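Local coordinates for N-acetyltransferase family protein (PDB 3LNB) that probably transfers acetyl groups from acetyl-coenzyme A to arylamines, and inactivates the sulfonamide drug sulfamethoxazole, at residues Lys79-Asn84 with Lys230-Gln235; Ser174-Tyr179 with Cys253-Tyr258; Phe115-Val120 with Ile141-Asn146. The protein carries 1 engineered substitution. All blocks are in the same frame, centred on the assembly; numbering follows the deposited sequence.

Contact 3 is the buried one: neighbouring strands of the large antiparallel sheet, joined mainly by backbone bonds and apolar side chains. Contact 1 is partly buried and joins the approach to helix 83-92 with helix 228-240 through asparagine and glutamine amides. Contact 2 lies at the surface, where a turn of the large sheet meets a strand of the five-stranded sheet through one glutamine bond and a little packing. Contacts 2 and 3 share the large sheet but do not touch; their centres are about 23 Å apart. Contacts 1 and 3 touch, Val231 CG2 lying 4.0 Å from Lys119 CE. Contacts 1 and 2 lie on opposite sides of the chain's centre.

Contact 1: Lys79-Asn84 with Lys230-Gln235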
ATOM      1  N   LYS A  79      -8.741  14.595  -4.388  1.00 18.58           N
ATOM      2  CA  LYS A  79      -8.796  15.555  -3.289  1.00 19.60           C
ATOM      3  C   LYS A  79      -7.470  15.500  -2.546  1.00 19.47           C
ATOM      4  O   LYS A  79      -6.693  14.552  -2.702  1.00 19.28           O
ATOM      5  CB  LYS A  79      -9.908  15.201  -2.299  1.00 20.24           C
ATOM      6  CG  LYS A  79     -11.310  15.462  -2.792  1.00 22.59           C
ATOM      7  CD  LYS A  79     -12.352  15.140  -1.720  1.00 22.46           C
ATOM      8  CE  LYS A  79     -12.319  16.148  -0.587  1.00 23.16           C
ATOM      9  NZ  LYS A  79     -13.611  16.189   0.147  1.00 23.12           N
ATOM     10  N   ASN A  80      -7.206  16.516  -1.736  1.00 19.24           N
ATOM     11  CA  ASN A  80      -5.980  16.527  -0.953  1.00 17.63           C
ATOM     12  C   ASN A  80      -6.148  15.460   0.115  1.00 16.20           C
ATOM     13  O   ASN A  80      -7.270  15.079   0.464  1.00 13.92           O
ATOM     14  CB  ASN A  80      -5.765  17.893  -0.301  1.00 19.02           C
ATOM     15  CG  ASN A  80      -7.026  18.436   0.328  1.00 20.30           C
ATOM     16  OD1 ASN A  80      -7.986  18.751  -0.368  1.00 21.60           O
ATOM     17  ND2 ASN A  80      -7.033  18.547   1.656  1.00 20.22           N
ATOM     18  N   ILE A  81      -5.026  14.981   0.634  1.00 15.66           N
ATOM     19  CA  ILE A  81      -5.034  13.948   1.651  1.00 14.66           C
ATOM     20  C   ILE A  81      -5.216  14.541   3.047  1.00 15.26           C
ATOM     21  O   ILE A  81      -4.561  15.518   3.407  1.00 13.15           O
ATOM     22  CB  ILE A  81      -3.710  13.155   1.613  1.00 17.27           C
ATOM     23  CG1 ILE A  81      -3.419  12.696   0.179  1.00 17.22           C
ATOM     24  CG2 ILE A  81      -3.783  11.971   2.562  1.00 16.82           C
ATOM     25  CD1 ILE A  81      -4.446  11.758  -0.399  1.00 17.97           C
ATOM     26  N   SER A  82      -6.122  13.941   3.815  1.00 13.54           N
ATOM     27  CA  SER A  82      -6.402  14.350   5.184  1.00 14.19           C
ATOM     28  C   SER A  82      -7.085  13.169   5.867  1.00 14.80           C
ATOM     29  O   SER A  82      -7.648  12.298   5.195  1.00 13.31           O
ATOM     30  CB  SER A  82      -7.329  15.568   5.221  1.00 14.15           C
ATOM     31  OG  SER A  82      -8.676  15.187   5.008  1.00 14.72           O
ATOM     32  N   LYS A  83      -7.030  13.134   7.196  1.00 14.93           N
ATOM     33  CA  LYS A  83      -7.649  12.049   7.950  1.00 15.98           C
ATOM     34  C   LYS A  83      -9.101  11.868   7.511  1.00 16.69           C
ATOM     35  O   LYS A  83      -9.512  10.783   7.090  1.00 16.86           O
ATOM     36  CB  LYS A  83      -7.605  12.347   9.455  1.00 17.35           C
ATOM     37  CG  LYS A  83      -8.384  11.337  10.299  1.00 19.54           C
ATOM     38  CD  LYS A  83      -8.436  11.730  11.768  1.00 21.29           C
ATOM     39  CE  LYS A  83      -7.073  11.641  12.414  1.00 23.92           C
ATOM     40  NZ  LYS A  83      -7.102  12.165  13.811  1.00 26.20           N
ATOM     41  N   ASN A  84      -9.870  12.947   7.602  1.00 15.79           N
ATOM     42  CA  ASN A  84     -11.267  12.918   7.228  1.00 17.73           C
ATOM     43  C   ASN A  84     -11.504  12.426   5.802  1.00 16.79           C
ATOM     44  O   ASN A  84     -12.363  11.579   5.579  1.00 14.85           O
ATOM     45  CB  ASN A  84     -11.887  14.307   7.388  1.00 20.70           C
ATOM     46  CG  ASN A  84     -13.205  14.420   6.683  1.00 24.90           C
ATOM     47  OD1 ASN A  84     -14.237  13.978   7.195  1.00 30.02           O
ATOM     48  ND2 ASN A  84     -13.185  14.978   5.477  1.00 27.40           N
ATOM     49  N   LYS A 230       3.672  17.352   2.366  1.00 14.76           N
ATOM     50  CA  LYS A 230       4.589  16.574   1.531  1.00 14.51           C
ATOM     51  C   LYS A 230       3.813  15.433   0.888  1.00 13.74           C
ATOM     52  O   LYS A 230       3.994  15.133  -0.289  1.00 15.49           O
ATOM     53  CB  LYS A 230       5.737  16.009   2.376  1.00 14.43           C
ATOM     54  CG  LYS A 230       6.591  14.949   1.671  1.00 13.93           C
ATOM     55  CD  LYS A 230       7.350  15.495   0.459  1.00 16.09           C
ATOM     56  CE  LYS A 230       8.212  14.403  -0.173  1.00 16.43           C
ATOM     57  NZ  LYS A 230       8.961  14.865  -1.379  1.00 19.79           N
ATOM     58  N   VAL A 231       2.951  14.794   1.672  1.00 14.57           N
ATOM     59  CA  VAL A 231       2.140  13.704   1.155  1.00 14.39           C
ATOM     60  C   VAL A 231       1.244  14.228   0.033  1.00 14.27           C
ATOM     61  O   VAL A 231       0.987  13.521  -0.934  1.00 14.69           O
ATOM     62  CB  VAL A 231       1.294  13.058   2.275  1.00 13.91           C
ATOM     63  CG1 VAL A 231       0.256  12.120   1.686  1.00 15.13           C
ATOM     64  CG2 VAL A 231       2.207  12.274   3.203  1.00 13.97           C
ATOM     65  N   ASN A 232       0.779  15.473   0.151  1.00 15.96           N
ATOM     66  CA  ASN A 232      -0.050  16.052  -0.907  1.00 15.91           C
ATOM     67  C   ASN A 232       0.817  16.366  -2.117  1.00 16.63           C
ATOM     68  O   ASN A 232       0.341  16.319  -3.253  1.00 16.24           O
ATOM     69  CB  ASN A 232      -0.745  17.333  -0.447  1.00 18.40           C
ATOM     70  CG  ASN A 232      -1.879  17.066   0.513  1.00 18.89           C
ATOM     71  OD1 ASN A 232      -2.781  16.285   0.223  1.00 18.17           O
ATOM     72  ND2 ASN A 232      -1.837  17.711   1.668  1.00 23.06           N
ATOM     73  N   ASN A 233       2.088  16.686  -1.879  1.00 16.91           N
ATOM     74  CA  ASN A 233       3.000  16.987  -2.983  1.00 19.41           C
ATOM     75  C   ASN A 233       3.288  15.676  -3.715  1.00 17.68           C
ATOM     76  O   ASN A 233       3.365  15.641  -4.938  1.00 17.30           O
ATOM     77  CB  ASN A 233       4.318  17.590  -2.470  1.00 20.57           C
ATOM     78  CG  ASN A 233       5.203  18.123  -3.603  1.00 26.89           C
ATOM     79  OD1 ASN A 233       4.900  19.154  -4.218  1.00 29.14           O
ATOM     80  ND2 ASN A 233       6.293  17.418  -3.891  1.00 27.08           N
ATOM     81  N   ILE A 234       3.442  14.599  -2.953  1.00 17.14           N
ATOM     82  CA  ILE A 234       3.704  13.293  -3.536  1.00 15.45           C
ATOM     83  C   ILE A 234       2.523  12.895  -4.419  1.00 14.81           C
ATOM     84  O   ILE A 234       2.706  12.368  -5.515  1.00 13.80           O
ATOM     85  CB  ILE A 234       3.922  12.216  -2.438  1.00 16.03           C
ATOM     86  CG1 ILE A 234       5.216  12.508  -1.670  1.00 17.26           C
ATOM     87  CG2 ILE A 234       3.994  10.827  -3.065  1.00 15.17           C
ATOM     88  CD1 ILE A 234       5.512  11.531  -0.526  1.00 16.75           C
ATOM     89  N   GLN A 235       1.308  13.159  -3.949  1.00 15.41           N
ATOM     90  CA  GLN A 235       0.136  12.811  -4.736  1.00 16.03           C
ATOM     91  C   GLN A 235       0.147  13.573  -6.055  1.00 17.45           C
ATOM     92  O   GLN A 235      -0.089  12.998  -7.116  1.00 15.99           O
ATOM     93  CB  GLN A 235      -1.156  13.132  -3.981  1.00 16.40           C
ATOM     94  CG  GLN A 235      -2.399  12.710  -4.739  1.00 17.39           C
ATOM     95  CD  GLN A 235      -3.684  12.922  -3.954  1.00 18.52           C
ATOM     96  OE1 GLN A 235      -4.526  12.029  -3.882  1.00 19.25           O
ATOM     97  NE2 GLN A 235      -3.845  14.110  -3.373  1.00 17.19           N
TER
HETATM   98  O   HOH W   1      -4.535  18.067   3.024  1.00 23.19           O
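Asn232 and Gln235 of helix 228-240 each reach out with a side-chain amide to the backbone of Lys79-Ile81. Asn232 OD1 accepts from Ile81 N at 2.6 Å. The bond is nearly straight, 160° at the hydrogen, and the donor lies in the carbonyl plane of the Asn232 amide. Gln235 NE2 donates to Lys79 O at 3.0 Å, with the donor tilted out of that carbonyl's plane. The Gln235 side chain is stretched out, with CG anti to the backbone N (chi1 -177°), and this carries the amide across to the loop. A water accepts from Asn80 ND2 and Asn232 ND2 and donates to Ile81 O at 2.6 Å. Both ends of the Asn232 amide are therefore engaged, which fixes its flip.

Ile81 packs against both amides. Its CD1 rests 3.5 Å from Gln235 OE1, and its CG1 lies 3.6 Å from Asn232 OD1. Ile81 CG1 also meets Val231 CG1 at 4.0 Å, the two side chains crossing at about a right angle. Ser82 is the N-cap of helix 83-92, its OG accepting from Asn85 N. Helix side chains thus satisfy Lys79 O and Ile81 N in an irregular stretch, holding the lead-in to helix 83-92 against helix 228-240.

Contact 2: Ser174-Tyr179 with Cys253-Tyr258; sequences SQTGEY and CKLTNY. With FMT (formic acid), chain C.
A single side chain, Gln175, spans the gap to Thr256 and makes the one hydrogen bond between these segments, whose backbones stay well apart: Gln175 CA and Tyr258 CA, the nearest pair, are 8.3 Å from each other. Gln175 sits in a type I beta turn, Ser174 to Gly177, that links strands 172-174 and 177-182 as a tight hairpin at the edge of the large antiparallel sheet. The other segment begins in strand 252-256 of the five-stranded sheet and runs on into a loop. Cys253 on that strand touches the bound coenzyme A.

Gln175 NE2 donates to Thr256 O at 2.9 Å, and the bond is nearly straight at 168°. The acceptor lies in the Gln175 amide plane, and the donor meets Thr256 O almost end-on. Beyond CG the glutamine chain is extended, chi2 176°, which gives it the reach. Beside it, Thr176 CG2 packs on Leu255 CD2 at 4.3 Å. Leu160 and Leu162 also touch Leu255.

The turn is braced from within. Ser174 OG accepts from Thr176 N at 3.3 Å, an ST turn, while Ser174 N bonds to Gly177 O and Gly177 N to Ser174 O. Thr176 OG1 is hydrogen-bonded to Leu160 O. A formic acid, probably from the crystallisation liquor, is held by His163 NE2 and by the turn: Gln175 N donates to its O2 at 3.0 Å.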
ATOM      1  N   SER A 174       5.618 -14.094   3.574  1.00 18.68           N
ATOM      2  CA  SER A 174       4.168 -14.119   3.536  1.00 16.98           C
ATOM      3  C   SER A 174       3.792 -14.790   2.229  1.00 16.61           C
ATOM      4  O   SER A 174       4.663 -15.257   1.501  1.00 14.94           O
ATOM      5  CB  SER A 174       3.591 -12.697   3.596  1.00 16.24           C
ATOM      6  OG  SER A 174       3.874 -11.958   2.420  1.00 18.14           O
ATOM      7  N   GLN A 175       2.504 -14.842   1.926  1.00 17.12           N
ATOM      8  CA  GLN A 175       2.067 -15.464   0.688  1.00 18.73           C
ATOM      9  C   GLN A 175       2.526 -14.670  -0.537  1.00 17.62           C
ATOM     10  O   GLN A 175       2.541 -15.191  -1.644  1.00 17.69           O
ATOM     11  CB  GLN A 175       0.544 -15.595   0.675  1.00 19.76           C
ATOM     12  CG  GLN A 175      -0.198 -14.267   0.680  1.00 19.82           C
ATOM     13  CD  GLN A 175      -1.702 -14.441   0.559  1.00 21.68           C
ATOM     14  OE1 GLN A 175      -2.337 -15.043   1.423  1.00 22.02           O
ATOM     15  NE2 GLN A 175      -2.278 -13.919  -0.523  1.00 22.26           N
ATOM     16  N   THR A 176       2.917 -13.415  -0.348  1.00 18.25           N
ATOM     17  CA  THR A 176       3.334 -12.612  -1.493  1.00 18.11           C
ATOM     18  C   THR A 176       4.824 -12.726  -1.807  1.00 18.03           C
ATOM     19  O   THR A 176       5.270 -12.309  -2.877  1.00 16.07           O
ATOM     20  CB  THR A 176       2.991 -11.119  -1.297  1.00 17.95           C
ATOM     21  OG1 THR A 176       3.867 -10.551  -0.317  1.00 16.58           O
ATOM     22  CG2 THR A 176       1.533 -10.958  -0.840  1.00 15.80           C
ATOM     23  N   GLY A 177       5.584 -13.289  -0.874  1.00 16.29           N
ATOM     24  CA  GLY A 177       7.012 -13.439  -1.081  1.00 16.26           C
ATOM     25  C   GLY A 177       7.797 -13.220   0.198  1.00 16.83           C
ATOM     26  O   GLY A 177       7.250 -13.330   1.294  1.00 15.35           O
ATOM     27  N   GLU A 178       9.086 -12.923   0.056  1.00 16.55           N
ATOM     28  CA  GLU A 178       9.952 -12.687   1.207  1.00 16.38           C
ATOM     29  C   GLU A 178      10.472 -11.258   1.184  1.00 16.11           C
ATOM     30  O   GLU A 178      10.706 -10.699   0.112  1.00 14.83           O
ATOM     31  CB  GLU A 178      11.135 -13.649   1.189  1.00 16.42           C
ATOM     32  CG  GLU A 178      10.762 -15.114   1.086  1.00 18.66           C
ATOM     33  CD  GLU A 178      11.908 -16.018   1.513  1.00 19.22           C
ATOM     34  OE1 GLU A 178      13.013 -15.897   0.945  1.00 20.50           O
ATOM     35  OE2 GLU A 178      11.704 -16.844   2.427  1.00 22.95           O
ATOM     36  N   TYR A 179      10.663 -10.676   2.366  1.00 14.05           N
ATOM     37  CA  TYR A 179      11.146  -9.300   2.469  1.00 14.13           C
ATOM     38  C   TYR A 179      12.142  -9.089   3.608  1.00 14.54           C
ATOM     39  O   TYR A 179      12.089  -9.772   4.629  1.00 14.27           O
ATOM     40  CB  TYR A 179       9.968  -8.342   2.671  1.00 15.67           C
ATOM     41  CG  TYR A 179       8.842  -8.553   1.689  1.00 14.03           C
ATOM     42  CD1 TYR A 179       7.876  -9.536   1.908  1.00 16.03           C
ATOM     43  CD2 TYR A 179       8.757  -7.791   0.531  1.00 16.11           C
ATOM     44  CE1 TYR A 179       6.848  -9.756   0.989  1.00 16.56           C
ATOM     45  CE2 TYR A 179       7.738  -7.998  -0.393  1.00 16.41           C
ATOM     46  CZ  TYR A 179       6.788  -8.983  -0.160  1.00 18.76           C
ATOM     47  OH  TYR A 179       5.792  -9.202  -1.083  1.00 18.94           O
ATOM     48  N   CYS A 253      -5.804  -3.538  -7.776  1.00 14.23           N
ATOM     49  CA  CYS A 253      -5.217  -4.794  -7.332  1.00 15.33           C
ATOM     50  C   CYS A 253      -5.618  -5.121  -5.903  1.00 14.63           C
ATOM     51  O   CYS A 253      -5.832  -4.229  -5.088  1.00 12.37           O
ATOM     52  CB  CYS A 253      -3.692  -4.716  -7.425  1.00 16.24           C
ATOM     53  SG  CYS A 253      -2.811  -6.148  -6.753  1.00 25.01           S
ATOM     54  N   LYS A 254      -5.702  -6.411  -5.605  1.00 12.72           N
ATOM     55  CA  LYS A 254      -6.075  -6.850  -4.274  1.00 15.46           C
ATOM     56  C   LYS A 254      -5.588  -8.272  -4.058  1.00 14.28           C
ATOM     57  O   LYS A 254      -5.445  -9.046  -5.010  1.00 14.43           O
ATOM     58  CB  LYS A 254      -7.602  -6.787  -4.110  1.00 17.13           C
ATOM     59  CG  LYS A 254      -8.104  -7.096  -2.705  1.00 22.07           C
ATOM     60  CD  LYS A 254      -9.618  -6.900  -2.591  1.00 23.31           C
ATOM     61  CE  LYS A 254     -10.379  -7.975  -3.330  1.00 23.86           C
ATOM     62  NZ  LYS A 254     -10.192  -9.315  -2.706  1.00 25.64           N
ATOM     63  N   LEU A 255      -5.326  -8.608  -2.805  1.00 13.02           N
ATOM     64  CA  LEU A 255      -4.879  -9.945  -2.451  1.00 14.15           C
ATOM     65  C   LEU A 255      -6.086 -10.855  -2.322  1.00 14.44           C
ATOM     66  O   LEU A 255      -7.196 -10.397  -2.067  1.00 13.75           O
ATOM     67  CB  LEU A 255      -4.143  -9.920  -1.117  1.00 16.49           C
ATOM     68  CG  LEU A 255      -2.659  -9.568  -1.116  1.00 18.56           C
ATOM     69  CD1 LEU A 255      -2.380  -8.395  -2.037  1.00 22.14           C
ATOM     70  CD2 LEU A 255      -2.244  -9.271   0.303  1.00 17.60           C
ATOM     71  N   THR A 256      -5.851 -12.146  -2.506  1.00 15.81           N
ATOM     72  CA  THR A 256      -6.889 -13.162  -2.386  1.00 16.65           C
ATOM     73  C   THR A 256      -6.279 -14.286  -1.559  1.00 17.91           C
ATOM     74  O   THR A 256      -5.079 -14.287  -1.291  1.00 15.65           O
ATOM     75  CB  THR A 256      -7.296 -13.742  -3.754  1.00 15.21           C
ATOM     76  OG1 THR A 256      -6.162 -14.356  -4.373  1.00 17.15           O
ATOM     77  CG2 THR A 256      -7.837 -12.656  -4.653  1.00 14.49           C
ATOM     78  N   ASN A 257      -7.097 -15.246  -1.152  1.00 18.94           N
ATOM     79  CA  ASN A 257      -6.573 -16.343  -0.368  1.00 21.78           C
ATOM     80  C   ASN A 257      -5.599 -17.214  -1.156  1.00 21.30           C
ATOM     81  O   ASN A 257      -4.758 -17.884  -0.567  1.00 21.60           O
ATOM     82  CB  ASN A 257      -7.722 -17.182   0.187  1.00 24.36           C
ATOM     83  CG  ASN A 257      -8.526 -16.427   1.220  1.00 27.45           C
ATOM     84  OD1 ASN A 257      -7.991 -16.002   2.248  1.00 28.54           O
ATOM     85  ND2 ASN A 257      -9.815 -16.244   0.953  1.00 29.41           N
ATOM     86  N   TYR A 258      -5.682 -17.176  -2.483  1.00 20.72           N
ATOM     87  CA  TYR A 258      -4.797 -17.990  -3.315  1.00 22.01           C
ATOM     88  C   TYR A 258      -3.815 -17.199  -4.184  1.00 21.82           C
ATOM     89  O   TYR A 258      -3.169 -17.765  -5.068  1.00 20.53           O
ATOM     90  CB  TYR A 258      -5.642 -18.909  -4.189  1.00 26.19           C
ATOM     91  CG  TYR A 258      -6.536 -19.822  -3.379  1.00 30.18           C
ATOM     92  CD1 TYR A 258      -5.994 -20.743  -2.485  1.00 31.63           C
ATOM     93  CD2 TYR A 258      -7.922 -19.750  -3.484  1.00 32.56           C
ATOM     94  CE1 TYR A 258      -6.807 -21.568  -1.714  1.00 33.62           C
ATOM     95  CE2 TYR A 258      -8.749 -20.572  -2.709  1.00 33.90           C
ATOM     96  CZ  TYR A 258      -8.183 -21.472  -1.831  1.00 34.18           C
ATOM     97  OH  TYR A 258      -8.990 -22.272  -1.053  1.00 38.51           O
TER
HETATM   98  C   FMT C1002       1.071 -14.226   5.651  1.00 24.33           C
HETATM   99  O1  FMT C1002       2.057 -14.596   6.261  1.00 26.45           O
HETATM  100  O2  FMT C1002       0.873 -14.640   4.388  1.00 21.18           O

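Contact 3: Phe115-Val120 with Ile141-Asn146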
ATOM      1  N   PHE A 115       0.546   3.985  18.813  1.00 13.67           N
ATOM      2  CA  PHE A 115       1.862   3.491  18.421  1.00 13.31           C
ATOM      3  C   PHE A 115       2.783   4.663  18.116  1.00 13.83           C
ATOM      4  O   PHE A 115       2.319   5.763  17.810  1.00 12.22           O
ATOM      5  CB  PHE A 115       1.789   2.603  17.175  1.00 13.11           C
ATOM      6  CG  PHE A 115       1.206   1.240  17.424  1.00 14.45           C
ATOM      7  CD1 PHE A 115      -0.165   1.030  17.352  1.00 15.10           C
ATOM      8  CD2 PHE A 115       2.034   0.166  17.731  1.00 14.55           C
ATOM      9  CE1 PHE A 115      -0.709  -0.234  17.581  1.00 16.61           C
ATOM     10  CE2 PHE A 115       1.504  -1.104  17.965  1.00 16.97           C
ATOM     11  CZ  PHE A 115       0.131  -1.307  17.890  1.00 15.83           C
ATOM     12  N   GLN A 116       4.086   4.415  18.218  1.00 13.71           N
ATOM     13  CA  GLN A 116       5.098   5.417  17.908  1.00 15.60           C
ATOM     14  C   GLN A 116       5.374   5.231  16.414  1.00 15.21           C
ATOM     15  O   GLN A 116       6.206   4.405  16.020  1.00 15.30           O
ATOM     16  CB  GLN A 116       6.385   5.155  18.698  1.00 16.49           C
ATOM     17  CG  GLN A 116       6.305   5.409  20.189  1.00 19.60           C
ATOM     18  CD  GLN A 116       7.605   5.039  20.897  1.00 22.66           C
ATOM     19  OE1 GLN A 116       7.708   3.985  21.529  1.00 24.07           O
ATOM     20  NE2 GLN A 116       8.612   5.900  20.774  1.00 22.07           N
ATOM     21  N   VAL A 117       4.666   5.985  15.586  1.00 14.84           N
ATOM     22  CA  VAL A 117       4.830   5.869  14.150  1.00 15.03           C
ATOM     23  C   VAL A 117       5.001   7.203  13.453  1.00 16.52           C
ATOM     24  O   VAL A 117       4.617   8.242  13.979  1.00 16.16           O
ATOM     25  CB  VAL A 117       3.610   5.170  13.512  1.00 15.71           C
ATOM     26  CG1 VAL A 117       3.536   3.718  13.963  1.00 14.55           C
ATOM     27  CG2 VAL A 117       2.332   5.904  13.898  1.00 14.28           C
ATOM     28  N   TYR A 118       5.608   7.164  12.273  1.00 15.79           N
ATOM     29  CA  TYR A 118       5.771   8.352  11.445  1.00 14.89           C
ATOM     30  C   TYR A 118       5.916   7.914   9.991  1.00 14.55           C
ATOM     31  O   TYR A 118       6.300   6.776   9.708  1.00 13.56           O
ATOM     32  CB  TYR A 118       6.963   9.219  11.887  1.00 14.44           C
ATOM     33  CG  TYR A 118       8.332   8.590  11.786  1.00 15.10           C
ATOM     34  CD1 TYR A 118       8.836   7.792  12.815  1.00 15.05           C
ATOM     35  CD2 TYR A 118       9.142   8.823  10.667  1.00 15.79           C
ATOM     36  CE1 TYR A 118      10.120   7.242  12.735  1.00 15.54           C
ATOM     37  CE2 TYR A 118      10.422   8.279  10.576  1.00 14.50           C
ATOM     38  CZ  TYR A 118      10.904   7.493  11.609  1.00 15.69           C
ATOM     39  OH  TYR A 118      12.170   6.969  11.517  1.00 15.27           O
ATOM     40  N   LYS A 119       5.578   8.817   9.076  1.00 13.31           N
ATOM     41  CA  LYS A 119       5.642   8.541   7.650  1.00 14.19           C
ATOM     42  C   LYS A 119       6.957   9.019   7.050  1.00 13.94           C
ATOM     43  O   LYS A 119       7.539   9.998   7.520  1.00 13.83           O
ATOM     44  CB  LYS A 119       4.487   9.252   6.927  1.00 13.79           C
ATOM     45  CG  LYS A 119       3.096   8.899   7.435  1.00 14.31           C
ATOM     46  CD  LYS A 119       2.003   9.654   6.676  1.00 15.41           C
ATOM     47  CE  LYS A 119       1.988  11.139   7.009  1.00 14.21           C
ATOM     48  NZ  LYS A 119       1.709  11.379   8.449  1.00 15.77           N
ATOM     49  N   VAL A 120       7.420   8.322   6.015  1.00 12.98           N
ATOM     50  CA  VAL A 120       8.648   8.699   5.313  1.00 12.32           C
ATOM     51  C   VAL A 120       8.423   8.440   3.832  1.00 14.10           C
ATOM     52  O   VAL A 120       7.577   7.634   3.458  1.00 13.39           O
ATOM     53  CB  VAL A 120       9.890   7.883   5.776  1.00 12.27           C
ATOM     54  CG1 VAL A 120      10.089   8.031   7.276  1.00  9.69           C
ATOM     55  CG2 VAL A 120       9.745   6.417   5.377  1.00 10.36           C
ATOM     56  N   ILE A 141       5.340   3.661   6.550  1.00 13.01           N
ATOM     57  CA  ILE A 141       5.329   3.964   7.975  1.00 13.54           C
ATOM     58  C   ILE A 141       6.503   3.329   8.704  1.00 14.76           C
ATOM     59  O   ILE A 141       6.859   2.182   8.444  1.00 14.81           O
ATOM     60  CB  ILE A 141       4.032   3.433   8.644  1.00 12.96           C
ATOM     61  CG1 ILE A 141       2.812   4.183   8.107  1.00 13.24           C
ATOM     62  CG2 ILE A 141       4.126   3.571  10.156  1.00 13.91           C
ATOM     63  CD1 ILE A 141       1.493   3.525   8.473  1.00 10.32           C
ATOM     64  N   ILE A 142       7.107   4.084   9.615  1.00 14.55           N
ATOM     65  CA  ILE A 142       8.198   3.559  10.423  1.00 14.89           C
ATOM     66  C   ILE A 142       7.645   3.511  11.847  1.00 15.46           C
ATOM     67  O   ILE A 142       7.161   4.514  12.365  1.00 15.37           O
ATOM     68  CB  ILE A 142       9.449   4.468  10.376  1.00 14.92           C
ATOM     69  CG1 ILE A 142       9.962   4.574   8.937  1.00 15.29           C
ATOM     70  CG2 ILE A 142      10.531   3.915  11.293  1.00 12.16           C
ATOM     71  CD1 ILE A 142      10.311   3.239   8.302  1.00 14.18           C
ATOM     72  N   LEU A 143       7.699   2.333  12.457  1.00 15.37           N
ATOM     73  CA  LEU A 143       7.191   2.129  13.810  1.00 17.17           C
ATOM     74  C   LEU A 143       8.313   1.818  14.787  1.00 17.03           C
ATOM     75  O   LEU A 143       9.186   0.996  14.497  1.00 17.13           O
ATOM     76  CB  LEU A 143       6.193   0.957  13.838  1.00 18.08           C
ATOM     77  CG  LEU A 143       5.850   0.427  15.243  1.00 20.77           C
ATOM     78  CD1 LEU A 143       4.844   1.354  15.901  1.00 22.76           C
ATOM     79  CD2 LEU A 143       5.285  -0.982  15.166  1.00 21.35           C
ATOM     80  N   HIS A 144       8.284   2.477  15.941  1.00 16.04           N
ATOM     81  CA  HIS A 144       9.281   2.230  16.971  1.00 16.83           C
ATOM     82  C   HIS A 144       8.581   1.471  18.086  1.00 17.03           C
ATOM     83  O   HIS A 144       7.623   1.969  18.678  1.00 16.01           O
ATOM     84  CB  HIS A 144       9.851   3.533  17.534  1.00 15.93           C
ATOM     85  CG  HIS A 144      11.073   3.329  18.373  1.00 18.24           C
ATOM     86  ND1 HIS A 144      12.284   2.948  17.836  1.00 16.89           N
ATOM     87  CD2 HIS A 144      11.255   3.379  19.713  1.00 17.52           C
ATOM     88  CE1 HIS A 144      13.160   2.771  18.809  1.00 16.72           C
ATOM     89  NE2 HIS A 144      12.560   3.025  19.958  1.00 17.96           N
ATOM     90  N   HIS A 145       9.065   0.268  18.374  1.00 18.43           N
ATOM     91  CA  HIS A 145       8.459  -0.559  19.405  1.00 19.37           C
ATOM     92  C   HIS A 145       9.498  -1.350  20.191  1.00 20.12           C
ATOM     93  O   HIS A 145      10.269  -2.118  19.619  1.00 18.41           O
ATOM     94  CB  HIS A 145       7.457  -1.527  18.765  1.00 19.46           C
ATOM     95  CG  HIS A 145       6.856  -2.498  19.730  1.00 19.28           C
ATOM     96  ND1 HIS A 145       5.970  -2.117  20.713  1.00 21.37           N
ATOM     97  CD2 HIS A 145       7.050  -3.828  19.894  1.00 20.78           C
ATOM     98  CE1 HIS A 145       5.645  -3.170  21.444  1.00 20.51           C
ATOM     99  NE2 HIS A 145       6.289  -4.220  20.968  1.00 19.64           N
ATOM    100  N   ASN A 146       9.508  -1.159  21.508  1.00 21.55           N
ATOM    101  CA  ASN A 146      10.447  -1.865  22.375  1.00 23.75           C
ATOM    102  C   ASN A 146      11.884  -1.733  21.895  1.00 22.78           C
ATOM    103  O   ASN A 146      12.576  -2.740  21.705  1.00 24.43           O
ATOM    104  CB  ASN A 146      10.095  -3.350  22.445  1.00 27.00           C
ATOM    105  CG  ASN A 146       8.829  -3.614  23.218  1.00 31.06           C
ATOM    106  OD1 ASN A 146       8.424  -4.768  23.387  1.00 32.26           O
ATOM    107  ND2 ASN A 146       8.192  -2.547  23.703  1.00 33.47           N
TER
HETATM  108  O   HOH W   2       4.976   2.032  19.127  1.00 18.54           O
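Tyr118 and Ile142 face each other as an antiparallel hydrogen-bonded pair in the beta hairpin of strands 116-126 and 131-145. Both backbone groups of each are used across the pair. Ile142 N donates to Tyr118 O at 2.8 Å, almost straight at 171°. Tyr118 N donates to Ile142 O at 3.1 Å, more bent. Further along, Gln116 O accepts from His144 N at 2.8 Å. The return bond is replaced by a water, which accepts from Gln116 N and donates to His144 O, so these two groups are satisfied without meeting directly. Flanking segments take other backbone groups: Ile141 bonds with Ile152 and Leu143 with Tyr150 of strand 148-152, and Lys119 with Ile226, just after strand 216-225.

The side chains sort onto two faces. On one, the Tyr118 ring folds over its partner, and Ile142 CB sits 3.8 Å from the ring centroid in a CH-pi contact. Tyr118 CG lies between the backbone N and carbonyl carbon, chi1 63°, which turns the ring across the strands. Gln116 and His144 lie side by side on this face, amide and ring planes 72° apart. His144 ND1 is hydrogen-bonded to Asp149 OD1. The other face is mostly apolar: Val117 CG1 presses on Leu143 CD1 at 3.3 Å, a tight approach, and Leu143 CD1 also meets Phe115 CB at 3.5 Å. Lys119 lies there too, in a cation-pi contact with Tyr107 of helix 99-112. Both bonds are thus direct at Tyr118-Ile142, while at Gln116-His144 one is direct and a water carries the other.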